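Local coordinates for protein Pcza361.24 (Amycolatopsis orientalis, PDB 3G2M) that probably transfers a methyl group from S-adenosyl-L-methionine to a nitrogen of glycopeptide antibiotics during their biosynthesis, at residues 28-34 and 244-248; 75-79 and 185-189; 145-151 and 175-181; 190-196 and 251-257. All blocks are in the same frame, centred on the assembly; numbering follows the deposited sequence.

Contact 1 of 4, residues 28-34 and 244-248; sequences PVRTPHA and VCTHR
Over one face of the Arg248 guanidinium sits the CG1 methyl of Val29, set off toward the rim, with CG1 3.4 Å from NE of Arg248. The valine branch and the arginine chain, extended from CG to NE, cross at about a right angle. CG1 lies against that chain all the way from CG to CZ of Arg248. The polar end is engaged elsewhere: NH2 forms a salt bridge with Glu229 on the adjoining strand 219-234.

Two residues back along the strand, Thr246 OG1 donates to Val29 O at 2.5 Å, in the carbonyl plane and on a lone pair, with a C=O...donor angle of 132°. A chi1 of 65° puts this hydroxyl between its own backbone N and carbonyl carbon and leaves CG2 to face Thr31. There the two threonine methyls meet tip to tip, CG2 to CG2 at 3.7 Å. A water accepts from Val29 N and donates to Thr246 OG1.

Thr31 N-caps helix 32-40: its OG1 takes the N-H of Ala34 at 3.2 Å and also bonds Thr231 OG1. Ala34 CB then closes on Val244 CG1 at 3.8 Å, where the helix packs against strand 244-252, the middle strand of the three-stranded sheet. Polar groups of Val29 and Thr246 thus satisfy one another, directly and through water, while the aliphatic part of Arg248 serves as packing surface.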
loop_
_atom_site.group_PDB
_atom_site.type_symbol
_atom_site.label_atom_id
_atom_site.label_comp_id
_atom_site.label_asym_id
_atom_site.label_seq_id
_atom_site.Cartn_x
_atom_site.Cartn_y
_atom_site.Cartn_z
ATOM N N PRO A 28 15.528 -9.301 11.546
ATOM C CA PRO A 28 14.975 -8.310 10.623
ATOM C C PRO A 28 14.744 -8.872 9.211
ATOM O O PRO A 28 14.707 -10.093 9.032
ATOM C CB PRO A 28 16.056 -7.224 10.602
ATOM C CG PRO A 28 17.316 -7.952 10.876
ATOM C CD PRO A 28 16.956 -9.064 11.825
ATOM N N VAL A 29 14.588 -7.980 8.230
ATOM C CA VAL A 29 14.314 -8.364 6.840
ATOM C C VAL A 29 15.532 -9.016 6.182
ATOM O O VAL A 29 16.636 -8.473 6.192
ATOM C CB VAL A 29 13.793 -7.168 5.989
ATOM C CG1 VAL A 29 13.574 -7.582 4.538
ATOM C CG2 VAL A 29 12.499 -6.619 6.577
ATOM N N ARG A 30 15.290 -10.180 5.590
ATOM C CA ARG A 30 16.331 -11.072 5.099
ATOM C C ARG A 30 16.432 -11.009 3.570
ATOM O O ARG A 30 16.081 -11.967 2.874
ATOM C CB ARG A 30 15.973 -12.485 5.563
ATOM C CG ARG A 30 17.095 -13.479 5.619
ATOM C CD ARG A 30 16.538 -14.824 6.034
ATOM N NE ARG A 30 17.008 -15.908 5.172
ATOM C CZ ARG A 30 16.530 -17.151 5.201
ATOM N NH1 ARG A 30 15.560 -17.478 6.053
ATOM N NH2 ARG A 30 17.019 -18.068 4.376
ATOM N N THR A 31 16.925 -9.883 3.055
ATOM C CA THR A 31 16.928 -9.610 1.611
ATOM C C THR A 31 17.807 -10.587 0.817
ATOM O O THR A 31 18.820 -11.065 1.333
ATOM C CB THR A 31 17.334 -8.137 1.289
ATOM O OG1 THR A 31 18.748 -7.967 1.442
ATOM C CG2 THR A 31 16.602 -7.153 2.195
ATOM N N PRO A 32 17.413 -10.893 -0.440
ATOM C CA PRO A 32 18.181 -11.788 -1.304
ATOM C C PRO A 32 19.679 -11.473 -1.341
ATOM O O PRO A 32 20.497 -12.388 -1.247
ATOM C CB PRO A 32 17.548 -11.562 -2.683
ATOM C CG PRO A 32 16.143 -11.214 -2.384
ATOM C CD PRO A 32 16.187 -10.415 -1.108
ATOM N N HIS A 33 20.032 -10.194 -1.468
ATOM C CA HIS A 33 21.437 -9.793 -1.500
ATOM C C HIS A 33 22.128 -9.962 -0.138
ATOM O O HIS A 33 23.297 -10.352 -0.082
ATOM C CB HIS A 33 21.605 -8.360 -2.015
ATOM C CG HIS A 33 23.031 -7.983 -2.272
ATOM N ND1 HIS A 33 23.860 -7.486 -1.289
ATOM C CD2 HIS A 33 23.783 -8.054 -3.396
ATOM C CE1 HIS A 33 25.059 -7.262 -1.798
ATOM N NE2 HIS A 33 25.038 -7.597 -3.076
ATOM N N ALA A 34 21.405 -9.666 0.944
ATOM C CA ALA A 34 21.922 -9.858 2.304
ATOM C C ALA A 34 22.246 -11.324 2.584
ATOM O O ALA A 34 23.299 -11.627 3.141
ATOM C CB ALA A 34 20.945 -9.315 3.344
ATOM N N VAL A 244 25.358 -6.084 8.019
ATOM C CA VAL A 244 24.497 -5.862 6.862
ATOM C C VAL A 244 23.167 -5.309 7.370
ATOM O O VAL A 244 22.456 -5.976 8.128
ATOM C CB VAL A 244 24.289 -7.159 6.045
ATOM C CG1 VAL A 244 23.507 -6.876 4.761
ATOM C CG2 VAL A 244 25.627 -7.801 5.710
ATOM N N CYS A 245 22.855 -4.078 6.969
ATOM C CA CYS A 245 21.649 -3.391 7.420
ATOM C C CYS A 245 20.577 -3.435 6.338
ATOM O O CYS A 245 20.834 -3.061 5.196
ATOM C CB CYS A 245 21.960 -1.936 7.782
ATOM S SG CYS A 245 23.270 -1.716 9.006
ATOM N N THR A 246 19.381 -3.897 6.700
ATOM C CA THR A 246 18.266 -3.966 5.759
ATOM C C THR A 246 17.047 -3.224 6.293
ATOM O O THR A 246 16.919 -3.008 7.499
ATOM C CB THR A 246 17.857 -5.424 5.419
ATOM O OG1 THR A 246 17.339 -6.068 6.592
ATOM C CG2 THR A 246 19.041 -6.221 4.857
ATOM N N HIS A 247 16.159 -2.826 5.386
ATOM C CA HIS A 247 14.896 -2.209 5.778
ATOM C C HIS A 247 13.896 -2.224 4.633
ATOM O O HIS A 247 14.280 -2.155 3.466
ATOM C CB HIS A 247 15.102 -0.776 6.279
ATOM C CG HIS A 247 13.884 -0.192 6.922
ATOM N ND1 HIS A 247 13.502 -0.503 8.210
ATOM C CD2 HIS A 247 12.951 0.666 6.448
ATOM C CE1 HIS A 247 12.389 0.148 8.505
ATOM N NE2 HIS A 247 12.035 0.864 7.453
ATOM N N ARG A 248 12.615 -2.329 4.986
ATOM C CA ARG A 248 11.523 -2.240 4.027
ATOM C C ARG A 248 10.559 -1.155 4.467
ATOM O O ARG A 248 10.169 -1.100 5.635
ATOM C CB ARG A 248 10.793 -3.581 3.890
ATOM C CG ARG A 248 11.569 -4.618 3.097
ATOM C CD ARG A 248 10.722 -5.844 2.781
ATOM N NE ARG A 248 11.488 -6.799 1.983
ATOM C CZ ARG A 248 11.152 -8.071 1.776
ATOM N NH1 ARG A 248 10.044 -8.577 2.307
ATOM N NH2 ARG A 248 11.943 -8.843 1.035
HETATM O O HOH W 1 15.068 -5.214 8.291
#

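Contact 2 of 4, residues 75-79 and 185-189; sequences FATRT and KFLLS
With CG anti to its carbonyl carbon (chi1 -83°), Phe75 swings its ring off the helix and over to strand 185-189. Leu187 slides past it in the opposite direction. Their closest side-chain approach is Phe75 CD1 to Leu187 CB, 3.8 Å. The carbonyl of Leu187 lies at the ring's edge, near its plane, with O 3.7 Å from CE1 of Phe75. Farther along, Phe75 CZ reaches CB of Ser189 at 3.6 Å, and the backbone N of Ser189 approaches the ring obliquely.

Strand 184-191 belongs to the seven-stranded sheet of a class I, Rossmann-like methyltransferase, order 3-2-1-4-5-7-6, and helix 69-79 packs on one side of it, its short segment running at 148° to the strand. Leu188 turns to the other side, toward helix 254-263. Ser189 stands close to Ser157, a residue that binds S-adenosyl-L-methionine, and its OG is hydrogen-bonded to the N-H of Ser158 and to Glu71, the latter tying the start of the helix to this end of the strand.

At the helix's C-terminal end, Thr79 CG2 meets Leu187 CD2 at 4.1 Å, the two side chains crossing at about a right angle. The OG1 of Thr79 donates a hydrogen bond back to Ala76 O at 2.6 Å, from above the carbonyl plane. Lys185, bent at chi3 (-48°), lays its CD and CE along the carbonyl oxygens of Thr79 and Arg78, while NZ forms a salt bridge with Glu288.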
loop_
_atom_site.group_PDB
_atom_site.type_symbol
_atom_site.label_atom_id
_atom_site.label_comp_id
_atom_site.label_asym_id
_atom_site.label_seq_id
_atom_site.Cartn_x
_atom_site.Cartn_y
_atom_site.Cartn_z
ATOM N N PHE A 75 9.813 23.736 -0.834
ATOM C CA PHE A 75 8.647 24.139 -0.056
ATOM C C PHE A 75 8.515 25.662 -0.056
ATOM O O PHE A 75 7.443 26.189 -0.347
ATOM C CB PHE A 75 8.708 23.587 1.370
ATOM C CG PHE A 75 8.220 22.157 1.498
ATOM C CD1 PHE A 75 6.867 21.850 1.358
ATOM C CD2 PHE A 75 9.110 21.128 1.772
ATOM C CE1 PHE A 75 6.413 20.533 1.479
ATOM C CE2 PHE A 75 8.660 19.803 1.900
ATOM C CZ PHE A 75 7.312 19.513 1.759
ATOM N N ALA A 76 9.616 26.355 0.232
ATOM C CA ALA A 76 9.645 27.824 0.221
ATOM C C ALA A 76 9.283 28.408 -1.146
ATOM O O ALA A 76 8.494 29.350 -1.231
ATOM C CB ALA A 76 11.000 28.331 0.676
ATOM N N THR A 77 9.854 27.835 -2.207
ATOM C CA THR A 77 9.599 28.269 -3.583
ATOM C C THR A 77 8.120 28.161 -3.960
ATOM O O THR A 77 7.560 29.075 -4.573
ATOM C CB THR A 77 10.459 27.457 -4.588
ATOM O OG1 THR A 77 11.849 27.689 -4.325
ATOM C CG2 THR A 77 10.152 27.847 -6.031
ATOM N N ARG A 78 7.497 27.048 -3.583
ATOM C CA ARG A 78 6.118 26.750 -3.975
ATOM C C ARG A 78 5.068 27.455 -3.118
ATOM O O ARG A 78 3.933 27.641 -3.561
ATOM C CB ARG A 78 5.874 25.233 -3.992
ATOM C CG ARG A 78 6.717 24.475 -5.021
ATOM C CD ARG A 78 6.364 24.869 -6.442
ATOM N NE ARG A 78 7.541 24.898 -7.303
ATOM C CZ ARG A 78 7.586 25.478 -8.502
ATOM N NH1 ARG A 78 6.514 26.079 -9.007
ATOM N NH2 ARG A 78 8.713 25.456 -9.202
ATOM N N THR A 79 5.447 27.850 -1.902
ATOM C CA THR A 79 4.533 28.555 -0.999
ATOM C C THR A 79 4.234 29.963 -1.494
ATOM O O THR A 79 3.072 30.373 -1.548
ATOM C CB THR A 79 5.093 28.659 0.435
ATOM O OG1 THR A 79 6.467 29.071 0.382
ATOM C CG2 THR A 79 4.977 27.322 1.165
ATOM N N LYS A 185 -2.941 26.760 2.054
ATOM C CA LYS A 185 -2.444 25.651 1.239
ATOM C C LYS A 185 -1.756 24.515 2.006
ATOM O O LYS A 185 -1.088 24.729 3.028
ATOM C CB LYS A 185 -1.603 26.133 0.046
ATOM C CG LYS A 185 -0.404 27.014 0.358
ATOM C CD LYS A 185 0.017 27.816 -0.898
ATOM C CE LYS A 185 0.127 26.926 -2.149
ATOM N NZ LYS A 185 0.330 27.724 -3.401
ATOM N N PHE A 186 -1.970 23.306 1.494
ATOM C CA PHE A 186 -1.371 22.085 2.005
ATOM C C PHE A 186 -0.280 21.674 1.026
ATOM O O PHE A 186 -0.559 21.391 -0.138
ATOM C CB PHE A 186 -2.452 20.995 2.117
ATOM C CG PHE A 186 -1.968 19.689 2.700
ATOM C CD1 PHE A 186 -0.841 19.630 3.528
ATOM C CD2 PHE A 186 -2.680 18.512 2.456
ATOM C CE1 PHE A 186 -0.413 18.422 4.068
ATOM C CE2 PHE A 186 -2.264 17.295 3.006
ATOM C CZ PHE A 186 -1.134 17.247 3.804
ATOM N N LEU A 187 0.964 21.671 1.493
ATOM C CA LEU A 187 2.099 21.317 0.643
ATOM C C LEU A 187 2.680 19.992 1.077
ATOM O O LEU A 187 2.909 19.770 2.265
ATOM C CB LEU A 187 3.201 22.385 0.701
ATOM C CG LEU A 187 3.041 23.812 0.157
ATOM C CD1 LEU A 187 2.869 23.838 -1.339
ATOM C CD2 LEU A 187 1.923 24.581 0.816
ATOM N N LEU A 188 2.924 19.118 0.106
ATOM C CA LEU A 188 3.517 17.815 0.379
ATOM C C LEU A 188 4.706 17.563 -0.544
ATOM O O LEU A 188 4.667 17.912 -1.719
ATOM C CB LEU A 188 2.487 16.690 0.176
ATOM C CG LEU A 188 1.050 16.778 0.696
ATOM C CD1 LEU A 188 0.137 17.467 -0.310
ATOM C CD2 LEU A 188 0.527 15.358 0.968
ATOM N N SER A 189 5.770 16.979 -0.005
ATOM C CA SER A 189 6.789 16.373 -0.851
ATOM C C SER A 189 6.543 14.873 -0.873
ATOM O O SER A 189 6.092 14.303 0.125
ATOM C CB SER A 189 8.197 16.687 -0.361
ATOM O OG SER A 189 8.475 16.045 0.869
#

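Contact 3 of 4, residues 145-151 and 175-181; sequences FALDKRF and SVREHLE
His179 is wedged tightly between the loop 145-151 and its own helix, and both ring nitrogens are used. NE2 accepts the N-H of Leu147 at 2.8 Å, almost exactly in the ring plane, and ND1 donates to Ser175 O at 2.8 Å with an N-H...O angle of 172°. Phe145 CE1 lies over one face of the imidazole, 3.4 Å from ND1, though the two rings are inclined at 37°. A chi1 of 62° brings the Phe145 ring there, about 5 Å from the side chain of Met142, which binds S-adenosyl-L-methionine; its own face receives CB of Ser175 in a CH-pi contact.

Beyond, Phe151 and Leu180 form a parallel bridge: Phe151 N donates to His179 O, and Glu181 N to Phe151 O at 2.9 Å. This leads the loop into strand 151-156 of the methyltransferase domain.

The exposed outer side is looser in its bonding. Arg150 NH1 comes close to Glu178 O, but at a poor angle for a hydrogen bond. Glu178 OE2 takes both NE and NH2 of Arg177, side-on. Since ND1 donates and NE2 accepts, His179 is consistent with a neutral imidazole, its rotation fixed by bonds at both nitrogens.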
loop_
_atom_site.group_PDB
_atom_site.type_symbol
_atom_site.label_atom_id
_atom_site.label_comp_id
_atom_site.label_asym_id
_atom_site.label_seq_id
_atom_site.Cartn_x
_atom_site.Cartn_y
_atom_site.Cartn_z
ATOM N N PHE A 145 -4.850 14.899 14.596
ATOM C CA PHE A 145 -4.452 15.998 15.482
ATOM C C PHE A 145 -5.522 17.080 15.513
ATOM O O PHE A 145 -6.365 17.170 14.616
ATOM C CB PHE A 145 -3.087 16.585 15.070
ATOM C CG PHE A 145 -3.069 17.186 13.686
ATOM C CD1 PHE A 145 -3.265 18.555 13.505
ATOM C CD2 PHE A 145 -2.861 16.388 12.563
ATOM C CE1 PHE A 145 -3.259 19.113 12.239
ATOM C CE2 PHE A 145 -2.847 16.943 11.291
ATOM C CZ PHE A 145 -3.058 18.305 11.126
ATOM N N ALA A 146 -5.466 17.910 16.552
ATOM C CA ALA A 146 -6.430 18.973 16.744
ATOM C C ALA A 146 -5.775 20.063 17.576
ATOM O O ALA A 146 -5.368 19.822 18.710
ATOM C CB ALA A 146 -7.668 18.436 17.445
ATOM N N LEU A 147 -5.665 21.249 16.990
ATOM C CA LEU A 147 -5.080 22.405 17.657
ATOM C C LEU A 147 -6.092 23.525 17.747
ATOM O O LEU A 147 -7.058 23.556 16.985
ATOM C CB LEU A 147 -3.849 22.903 16.887
ATOM C CG LEU A 147 -2.773 21.857 16.587
ATOM C CD1 LEU A 147 -1.701 22.422 15.682
ATOM C CD2 LEU A 147 -2.180 21.342 17.880
ATOM N N ASP A 148 -5.853 24.447 18.677
ATOM C CA ASP A 148 -6.672 25.644 18.824
ATOM C C ASP A 148 -6.114 26.766 17.933
ATOM O O ASP A 148 -5.959 27.917 18.358
ATOM C CB ASP A 148 -6.725 26.063 20.296
ATOM C CG ASP A 148 -7.754 27.148 20.563
ATOM O OD1 ASP A 148 -8.723 27.277 19.776
ATOM O OD2 ASP A 148 -7.584 27.881 21.561
ATOM N N LYS A 149 -5.807 26.407 16.689
ATOM C CA LYS A 149 -5.204 27.320 15.729
ATOM C C LYS A 149 -5.441 26.814 14.308
ATOM O O LYS A 149 -5.473 25.606 14.071
ATOM C CB LYS A 149 -3.699 27.445 16.003
ATOM C CG LYS A 149 -3.002 28.584 15.262
ATOM C CD LYS A 149 -1.693 28.966 15.943
ATOM C CE LYS A 149 -0.933 30.004 15.127
ATOM N NZ LYS A 149 0.255 30.536 15.860
ATOM N N ARG A 150 -5.624 27.743 13.374
ATOM C CA ARG A 150 -5.618 27.417 11.943
ATOM C C ARG A 150 -4.440 28.115 11.268
ATOM O O ARG A 150 -3.870 29.042 11.831
ATOM C CB ARG A 150 -6.952 27.765 11.274
ATOM C CG ARG A 150 -8.080 26.834 11.688
ATOM C CD ARG A 150 -9.373 27.071 10.913
ATOM N NE ARG A 150 -10.519 26.676 11.729
ATOM C CZ ARG A 150 -11.338 25.659 11.474
ATOM N NH1 ARG A 150 -11.183 24.909 10.391
ATOM N NH2 ARG A 150 -12.335 25.405 12.307
ATOM N N PHE A 151 -4.063 27.653 10.077
ATOM C CA PHE A 151 -2.821 28.094 9.440
ATOM C C PHE A 151 -3.022 28.377 7.961
ATOM O O PHE A 151 -3.852 27.748 7.307
ATOM C CB PHE A 151 -1.722 27.033 9.601
ATOM C CG PHE A 151 -1.406 26.681 11.028
ATOM C CD1 PHE A 151 -0.291 27.216 11.652
ATOM C CD2 PHE A 151 -2.210 25.794 11.738
ATOM C CE1 PHE A 151 0.015 26.893 12.970
ATOM C CE2 PHE A 151 -1.917 25.468 13.053
ATOM C CZ PHE A 151 -0.798 26.014 13.670
ATOM N N SER A 175 -7.817 16.018 8.980
ATOM C CA SER A 175 -7.200 16.870 9.998
ATOM C C SER A 175 -6.643 18.154 9.383
ATOM O O SER A 175 -6.911 19.250 9.874
ATOM C CB SER A 175 -6.108 16.117 10.760
ATOM O OG SER A 175 -6.645 15.050 11.539
ATOM N N VAL A 176 -5.881 18.015 8.298
ATOM C CA VAL A 176 -5.324 19.176 7.592
ATOM C C VAL A 176 -6.416 20.162 7.148
ATOM O O VAL A 176 -6.296 21.366 7.410
ATOM C CB VAL A 176 -4.415 18.766 6.404
ATOM C CG1 VAL A 176 -3.964 20.002 5.616
ATOM C CG2 VAL A 176 -3.197 17.999 6.903
ATOM N N ARG A 177 -7.478 19.662 6.501
ATOM C CA ARG A 177 -8.632 20.501 6.133
ATOM C C ARG A 177 -9.095 21.366 7.308
ATOM O O ARG A 177 -9.294 22.579 7.164
ATOM C CB ARG A 177 -9.811 19.647 5.633
ATOM C CG ARG A 177 -11.069 20.464 5.322
ATOM C CD ARG A 177 -12.328 19.618 5.225
ATOM N NE ARG A 177 -12.693 19.022 6.509
ATOM C CZ ARG A 177 -12.874 17.721 6.712
ATOM N NH1 ARG A 177 -12.745 16.856 5.706
ATOM N NH2 ARG A 177 -13.200 17.281 7.920
ATOM N N GLU A 178 -9.238 20.744 8.477
ATOM C CA GLU A 178 -9.754 21.450 9.654
ATOM C C GLU A 178 -8.804 22.524 10.188
ATOM O O GLU A 178 -9.213 23.360 10.993
ATOM C CB GLU A 178 -10.123 20.463 10.766
ATOM C CG GLU A 178 -11.286 19.531 10.416
ATOM C CD GLU A 178 -12.569 20.273 10.086
ATOM O OE1 GLU A 178 -12.896 21.260 10.770
ATOM O OE2 GLU A 178 -13.256 19.861 9.138
ATOM N N HIS A 179 -7.553 22.512 9.727
ATOM C CA HIS A 179 -6.518 23.421 10.241
ATOM C C HIS A 179 -6.050 24.463 9.233
ATOM O O HIS A 179 -5.174 25.274 9.534
ATOM C CB HIS A 179 -5.323 22.630 10.790
ATOM C CG HIS A 179 -5.604 21.954 12.093
ATOM N ND1 HIS A 179 -6.244 20.738 12.175
ATOM C CD2 HIS A 179 -5.348 22.333 13.366
ATOM C CE1 HIS A 179 -6.364 20.392 13.444
ATOM N NE2 HIS A 179 -5.825 21.341 14.187
ATOM N N LEU A 180 -6.632 24.437 8.040
ATOM C CA LEU A 180 -6.348 25.440 7.032
ATOM C C LEU A 180 -7.293 26.630 7.184
ATOM O O LEU A 180 -8.506 26.462 7.318
ATOM C CB LEU A 180 -6.497 24.858 5.623
ATOM C CG LEU A 180 -5.437 23.902 5.071
ATOM C CD1 LEU A 180 -5.920 23.327 3.745
ATOM C CD2 LEU A 180 -4.093 24.601 4.898
ATOM N N GLU A 181 -6.721 27.827 7.160
ATOM C CA GLU A 181 -7.503 29.049 7.049
ATOM C C GLU A 181 -8.078 29.122 5.632
ATOM O O GLU A 181 -7.570 28.439 4.733
ATOM C CB GLU A 181 -6.621 30.264 7.353
ATOM C CG GLU A 181 -6.668 30.710 8.813
ATOM C CD GLU A 181 -5.514 31.621 9.212
ATOM O OE1 GLU A 181 -5.440 31.981 10.415
ATOM O OE2 GLU A 181 -4.682 31.977 8.339
#

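Contact 4 of 4, residues 190-196 and 251-257; sequences LAMSEAA and LLAPDQV
Leu190 and Val257 reach toward each other tip to tip, the leucine CD1 closing on the valine CB at 3.7 Å while CD2 meets the valine CG2. With CG anti to its carbonyl carbon (chi1 -59°), Leu190 also sets CD1 over the CA of Pro254, 3.8 Å away. The proline ring is the hub of this contact. On one side Met192, a selenomethionine, crosses it at about a right angle with CB 3.8 Å from Pro254 CG. At Pro254 CD the methyl of Ala196 arrives, and that same CB touches Ala253 CB.

Leu251, its CG anti to the backbone N (chi1 -171°), splays two branches: CD1 goes to Ala191 CB at 3.6 Å and CD2 to Ser193 CB. Ser193 N-caps helix 194-197, OG accepting from Ala196 N at 3.0 Å, and this hydroxyl is bonded to Glu226 as well.

Here strand 184-191 leaves the methyltransferase sheet just where strand 244-252 of the three-stranded sheet turns into helix 254-263. His221 of the second subunit packs on Ser193 and Leu251. The side-chain contacts between the segments are apolar, and water links the backbones: one molecule donates to Ala191 O and, at 2.6 Å, to Leu252 O, another accepts from Asp255 N and donates weakly to Ala196 O. Ala191 O and Leu252 O, 3.5 Å apart and both acceptors, can share the site because that first water supplies a hydrogen to each.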
loop_
_atom_site.group_PDB
_atom_site.type_symbol
_atom_site.label_atom_id
_atom_site.label_comp_id
_atom_site.label_asym_id
_atom_site.label_seq_id
_atom_site.Cartn_x
_atom_site.Cartn_y
_atom_site.Cartn_z
ATOM N N LEU A 190 6.815 14.247 -2.016
ATOM C CA LEU A 190 6.582 12.816 -2.201
ATOM C C LEU A 190 7.686 12.242 -3.062
ATOM O O LEU A 190 7.878 12.693 -4.191
ATOM C CB LEU A 190 5.231 12.560 -2.892
ATOM C CG LEU A 190 3.955 13.085 -2.206
ATOM C CD1 LEU A 190 2.772 13.100 -3.163
ATOM C CD2 LEU A 190 3.628 12.285 -0.963
ATOM N N ALA A 191 8.393 11.247 -2.533
ATOM C CA ALA A 191 9.413 10.528 -3.296
ATOM C C ALA A 191 8.790 9.817 -4.501
ATOM O O ALA A 191 7.697 9.250 -4.396
ATOM C CB ALA A 191 10.142 9.540 -2.407
HETATM N N MSE A 192 9.501 9.855 -5.629
HETATM C CA MSE A 192 9.007 9.359 -6.913
HETATM C C MSE A 192 9.986 8.329 -7.473
HETATM O O MSE A 192 11.090 8.678 -7.896
HETATM C CB MSE A 192 8.805 10.520 -7.908
HETATM C CG MSE A 192 8.308 10.120 -9.321
HETATM SE SE MSE A 192 8.132 11.635 -10.592
HETATM C CE MSE A 192 10.010 12.118 -10.725
ATOM N N SER A 193 9.569 7.065 -7.467
ATOM C CA SER A 193 10.388 5.963 -7.975
ATOM C C SER A 193 10.474 6.003 -9.493
ATOM O O SER A 193 9.731 6.743 -10.144
ATOM C CB SER A 193 9.786 4.624 -7.558
ATOM O OG SER A 193 8.575 4.392 -8.255
ATOM N N GLU A 194 11.368 5.192 -10.054
ATOM C CA GLU A 194 11.459 5.056 -11.506
ATOM C C GLU A 194 10.126 4.590 -12.105
ATOM O O GLU A 194 9.677 5.146 -13.103
ATOM C CB GLU A 194 12.602 4.120 -11.913
ATOM C CG GLU A 194 13.009 4.270 -13.375
ATOM C CD GLU A 194 14.079 3.281 -13.821
ATOM O OE1 GLU A 194 14.836 2.763 -12.965
ATOM O OE2 GLU A 194 14.161 3.026 -15.043
ATOM N N ALA A 195 9.492 3.596 -11.478
ATOM C CA ALA A 195 8.192 3.083 -11.936
ATOM C C ALA A 195 7.088 4.125 -11.840
ATOM O O ALA A 195 6.210 4.178 -12.699
ATOM C CB ALA A 195 7.797 1.822 -11.166
ATOM N N ALA A 196 7.137 4.949 -10.793
ATOM C CA ALA A 196 6.168 6.025 -10.610
ATOM C C ALA A 196 6.386 7.156 -11.611
ATOM O O ALA A 196 5.432 7.804 -12.035
ATOM C CB ALA A 196 6.219 6.556 -9.190
ATOM N N LEU A 251 6.422 2.954 -0.151
ATOM C CA LEU A 251 6.685 4.032 -1.095
ATOM C C LEU A 251 5.482 4.219 -2.000
ATOM O O LEU A 251 5.232 3.413 -2.898
ATOM C CB LEU A 251 7.969 3.790 -1.911
ATOM C CG LEU A 251 8.451 4.972 -2.771
ATOM C CD1 LEU A 251 8.840 6.169 -1.907
ATOM C CD2 LEU A 251 9.612 4.578 -3.651
ATOM N N LEU A 252 4.732 5.285 -1.745
ATOM C CA LEU A 252 3.565 5.592 -2.542
ATOM C C LEU A 252 3.977 6.359 -3.795
ATOM O O LEU A 252 4.890 7.207 -3.762
ATOM C CB LEU A 252 2.559 6.417 -1.728
ATOM C CG LEU A 252 1.926 5.760 -0.497
ATOM C CD1 LEU A 252 1.528 6.814 0.537
ATOM C CD2 LEU A 252 0.738 4.902 -0.899
ATOM N N ALA A 253 3.305 6.056 -4.899
ATOM C CA ALA A 253 3.438 6.851 -6.110
ATOM C C ALA A 253 2.823 8.227 -5.844
ATOM O O ALA A 253 1.746 8.304 -5.259
ATOM C CB ALA A 253 2.723 6.148 -7.277
ATOM N N PRO A 254 3.517 9.326 -6.228
ATOM C CA PRO A 254 2.925 10.666 -6.071
ATOM C C PRO A 254 1.508 10.788 -6.639
ATOM O O PRO A 254 0.654 11.426 -6.021
ATOM C CB PRO A 254 3.904 11.574 -6.839
ATOM C CG PRO A 254 5.225 10.860 -6.688
ATOM C CD PRO A 254 4.885 9.396 -6.782
ATOM N N ASP A 255 1.249 10.163 -7.789
ATOM C CA ASP A 255 -0.081 10.224 -8.414
ATOM C C ASP A 255 -1.161 9.531 -7.572
ATOM O O ASP A 255 -2.328 9.931 -7.614
ATOM C CB ASP A 255 -0.063 9.648 -9.842
ATOM C CG ASP A 255 0.643 10.568 -10.849
ATOM O OD1 ASP A 255 0.763 11.786 -10.594
ATOM O OD2 ASP A 255 1.088 10.066 -11.902
ATOM N N GLN A 256 -0.772 8.507 -6.809
ATOM C CA GLN A 256 -1.689 7.833 -5.875
ATOM C C GLN A 256 -2.117 8.766 -4.725
ATOM O O GLN A 256 -3.301 8.847 -4.394
ATOM C CB GLN A 256 -1.071 6.535 -5.319
ATOM C CG GLN A 256 -1.856 5.883 -4.149
ATOM C CD GLN A 256 -3.221 5.339 -4.567
ATOM O OE1 GLN A 256 -3.425 4.961 -5.716
ATOM N NE2 GLN A 256 -4.154 5.287 -3.625
ATOM N N VAL A 257 -1.154 9.460 -4.124
ATOM C CA VAL A 257 -1.458 10.449 -3.076
ATOM C C VAL A 257 -2.325 11.581 -3.637
ATOM O O VAL A 257 -3.261 12.032 -2.977
ATOM C CB VAL A 257 -0.174 11.020 -2.414
ATOM C CG1 VAL A 257 -0.510 12.144 -1.404
ATOM C CG2 VAL A 257 0.622 9.912 -1.735
HETATM O O HOH W 2 5.963 8.837 -1.998
HETATM O O HOH W 3 3.260 8.922 -9.594
#

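From the N terminus, residues 28-34 wait until strand 244-252 for their partner, so contact 1 closes a loop enclosing most of the chain. Inside it, contact 2 joins helix 69-79 to strand 184-191, and nested within that, contact 3 links the loop before strand 151-156 to the end of helix 166-179. Those two touch, Phe186 packing on Val176. Contact 4 opens after contact 2 closes, on the same strand, and Leu188 meets Val257 between them. It crosses contact 1, sharing strand 244-252. Contacts 2 and 3 thus knit the methyltransferase sheet and its helices, contact 1 lays the first modelled residues on the three-stranded sheet, and contact 4 joins the two.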